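Local coordinates for immunity protein (Neisseria meningitidis, PDB 4Q7O) that probably protects its cell against the matching toxin of a contact-dependent growth-inhibition system, as an immunity protein of Neisseria meningitidis, at residues Glu29-Tyr32 and Gln33-Lys37. Residues are numbered along the deposited sequence; the frame is centred on the assembly and turned at random.
Sequences ETIY and QFETK
The carboxylate of E29 and the amide of Q33, one helical turn apart, stand almost perpendicular, their planes 88° apart, with OE2 of E29 3.3 Å from OE1 of Q33. Both are acceptors, so this is a contact without a hydrogen bond; the amide's NE2 instead donates to N96 and P97 of the second subunit. The ring of F34 has OE2 of E35 at its edge, in plane, and meets the ring of F95 of the second subunit with the two planes at about 60°. This is the C-terminal end of helix 22-34, where the chain turns off toward helix 37-46. Q33 reaches back along the helix because its CG sits between backbone N and carbonyl carbon (chi1 70°), which lays CG 3.4 Å from O of T30.

In the backbone, Q33 N and E35 N make the sound i to i+4 bonds, to E29 O (3.0 Å) and I31 O (2.9 Å). Between them F34 N is shared weakly by T30 O and I31 O, as the helix runs out; E35 is the first residue to leave helical geometry. On the side facing strand 52-55, CG2 of I31 lies 4.0 Å from CG of E35, and both side chains touch V55. T36 then N-caps the next helix, its OG1 bonded to T39 N. Two waters lie between Y32 O and E35 O, within hydrogen-bonding distance of both carbonyls. The phenol of Y32 bonds H122, and a third water, accepting from NZ of K37 at 2.9 Å, lies 3.2 Å from Y32 OH.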
ATOM      1  N   GLU B  29      -2.203   3.729   6.640  1.00  8.07           N
ATOM      2  CA  GLU B  29      -3.621   3.391   6.641  1.00 10.17           C
ATOM      3  C   GLU B  29      -3.966   2.372   7.710  1.00 10.35           C
ATOM      4  O   GLU B  29      -4.994   2.480   8.379  1.00 10.96           O
ATOM      5  CB  GLU B  29      -4.084   2.885   5.276  1.00 12.43           C
ATOM      6  CG  GLU B  29      -5.557   2.464   5.234  1.00 16.32           C
ATOM      7  CD  GLU B  29      -6.535   3.566   5.630  1.00 21.27           C
ATOM      8  OE1 GLU B  29      -6.187   4.763   5.548  1.00 23.27           O
ATOM      9  OE2 GLU B  29      -7.672   3.223   6.021  1.00 23.95           O
ATOM     10  N   THR B  30      -3.103   1.382   7.889  1.00  9.88           N
ATOM     11  CA  THR B  30      -3.428   0.330   8.841  1.00 10.86           C
ATOM     12  C   THR B  30      -3.316   0.818  10.292  1.00 10.37           C
ATOM     13  O   THR B  30      -4.123   0.443  11.135  1.00 10.07           O
ATOM     14  CB  THR B  30      -2.638  -0.969   8.582  1.00 12.13           C
ATOM     15  OG1 THR B  30      -1.241  -0.701   8.660  1.00 12.30           O
ATOM     16  CG2 THR B  30      -2.967  -1.528   7.205  1.00 14.24           C
ATOM     17  N   ILE B  31      -2.335   1.666  10.586  1.00  9.72           N
ATOM     18  CA  ILE B  31      -2.254   2.257  11.923  1.00 10.13           C
ATOM     19  C   ILE B  31      -3.445   3.172  12.202  1.00  9.07           C
ATOM     20  O   ILE B  31      -4.065   3.102  13.264  1.00  9.28           O
ATOM     21  CB  ILE B  31      -0.940   3.022  12.115  1.00 11.51           C
ATOM     22  CG1 ILE B  31       0.227   2.036  12.079  1.00 12.68           C
ATOM     23  CG2 ILE B  31      -0.951   3.818  13.414  1.00 11.91           C
ATOM     24  CD1 ILE B  31       1.565   2.697  11.977  1.00 14.03           C
ATOM     25  N   TYR B  32      -3.774   4.025  11.243  1.00  8.99           N
ATOM     26  CA  TYR B  32      -4.907   4.928  11.398  1.00  8.48           C
ATOM     27  C   TYR B  32      -6.221   4.196  11.660  1.00  9.53           C
ATOM     28  O   TYR B  32      -7.001   4.583  12.528  1.00  9.73           O
ATOM     29  CB  TYR B  32      -5.037   5.806  10.154  1.00  8.35           C
ATOM     30  CG  TYR B  32      -6.308   6.615  10.100  1.00  8.71           C
ATOM     31  CD1 TYR B  32      -6.463   7.753  10.876  1.00 10.74           C
ATOM     32  CD2 TYR B  32      -7.349   6.250   9.261  1.00  9.56           C
ATOM     33  CE1 TYR B  32      -7.630   8.508  10.821  1.00 11.39           C
ATOM     34  CE2 TYR B  32      -8.512   6.992   9.195  1.00 10.96           C
ATOM     35  CZ  TYR B  32      -8.652   8.117   9.977  1.00 10.69           C
ATOM     36  OH  TYR B  32      -9.812   8.853   9.902  1.00 12.25           O
ATOM     37  N   GLN B  33      -6.478   3.134  10.914  1.00 10.29           N
ATOM     38  CA  GLN B  33      -7.776   2.493  11.021  1.00 12.63           C
ATOM     39  C   GLN B  33      -7.914   1.626  12.280  1.00 13.54           C
ATOM     40  O   GLN B  33      -9.022   1.382  12.749  1.00 15.47           O
ATOM     41  CB  GLN B  33      -8.056   1.656   9.774  1.00 13.56           C
ATOM     42  CG  GLN B  33      -7.195   0.427   9.679  1.00 14.27           C
ATOM     43  CD  GLN B  33      -7.395  -0.317   8.382  1.00 15.88           C
ATOM     44  OE1 GLN B  33      -7.979   0.211   7.428  1.00 17.94           O
ATOM     45  NE2 GLN B  33      -6.900  -1.549   8.330  1.00 15.73           N
ATOM     46  N   PHE B  34      -6.795   1.161  12.825  1.00 12.41           N
ATOM     47  CA  PHE B  34      -6.836   0.149  13.874  1.00 12.89           C
ATOM     48  C   PHE B  34      -6.440   0.692  15.246  1.00 13.04           C
ATOM     49  O   PHE B  34      -7.021   0.318  16.268  1.00 15.10           O
ATOM     50  CB  PHE B  34      -5.941  -1.023  13.476  1.00 13.95           C
ATOM     51  CG  PHE B  34      -5.977  -2.168  14.426  1.00 16.18           C
ATOM     52  CD1 PHE B  34      -7.030  -3.068  14.401  1.00 18.11           C
ATOM     53  CD2 PHE B  34      -4.944  -2.367  15.325  1.00 17.83           C
ATOM     54  CE1 PHE B  34      -7.062  -4.138  15.279  1.00 19.36           C
ATOM     55  CE2 PHE B  34      -4.965  -3.436  16.200  1.00 18.33           C
ATOM     56  CZ  PHE B  34      -6.026  -4.319  16.182  1.00 19.26           C
ATOM     57  N   GLU B  35      -5.454   1.579  15.272  1.00 10.60           N
ATOM     58  CA  GLU B  35      -4.987   2.152  16.526  1.00 10.27           C
ATOM     59  C   GLU B  35      -5.748   3.431  16.850  1.00 10.51           C
ATOM     60  O   GLU B  35      -6.445   3.981  16.000  1.00 11.33           O
ATOM     61  CB  GLU B  35      -3.490   2.442  16.441  1.00 10.29           C
ATOM     62  CG  GLU B  35      -2.644   1.247  16.017  1.00 10.88           C
ATOM     63  CD  GLU B  35      -2.499   0.178  17.091  1.00 11.36           C
ATOM     64  OE1 GLU B  35      -2.688   0.480  18.289  1.00 11.41           O
ATOM     65  OE2 GLU B  35      -2.166  -0.972  16.730  1.00 12.19           O
ATOM     66  N   THR B  36      -5.624   3.898  18.087  1.00 10.85           N
ATOM     67  CA  THR B  36      -6.264   5.149  18.474  1.00 11.09           C
ATOM     68  C   THR B  36      -5.555   6.326  17.808  1.00 10.92           C
ATOM     69  O   THR B  36      -4.420   6.197  17.333  1.00 10.65           O
ATOM     70  CB  THR B  36      -6.229   5.361  19.992  1.00 11.42           C
ATOM     71  OG1 THR B  36      -4.873   5.562  20.410  1.00 12.77           O
ATOM     72  CG2 THR B  36      -6.840   4.167  20.734  1.00 11.99           C
ATOM     73  N   LYS B  37      -6.207   7.483  17.784  1.00 10.67           N
ATOM     74  CA  LYS B  37      -5.586   8.663  17.202  1.00 11.25           C
ATOM     75  C   LYS B  37      -4.390   9.097  18.043  1.00 10.72           C
ATOM     76  O   LYS B  37      -3.401   9.582  17.506  1.00 10.44           O
ATOM     77  CB  LYS B  37      -6.601   9.802  17.024  1.00 13.75           C
ATOM     78  CG  LYS B  37      -7.627   9.515  15.933  1.00 16.41           C
ATOM     79  CD  LYS B  37      -8.561  10.678  15.698  1.00 18.76           C
ATOM     80  CE  LYS B  37      -9.590  10.329  14.637  1.00 19.90           C
ATOM     81  NZ  LYS B  37     -10.441   9.164  15.026  1.00 20.31           N
TER
HETATM   82  O   HOH W   1      -8.854   3.991  14.690  1.00 18.62           O
HETATM   83  O   HOH W   2      -6.578   6.464  14.468  1.00 20.82           O
HETATM   84  O   HOH W   3     -11.253   7.814  12.566  1.00 48.47           O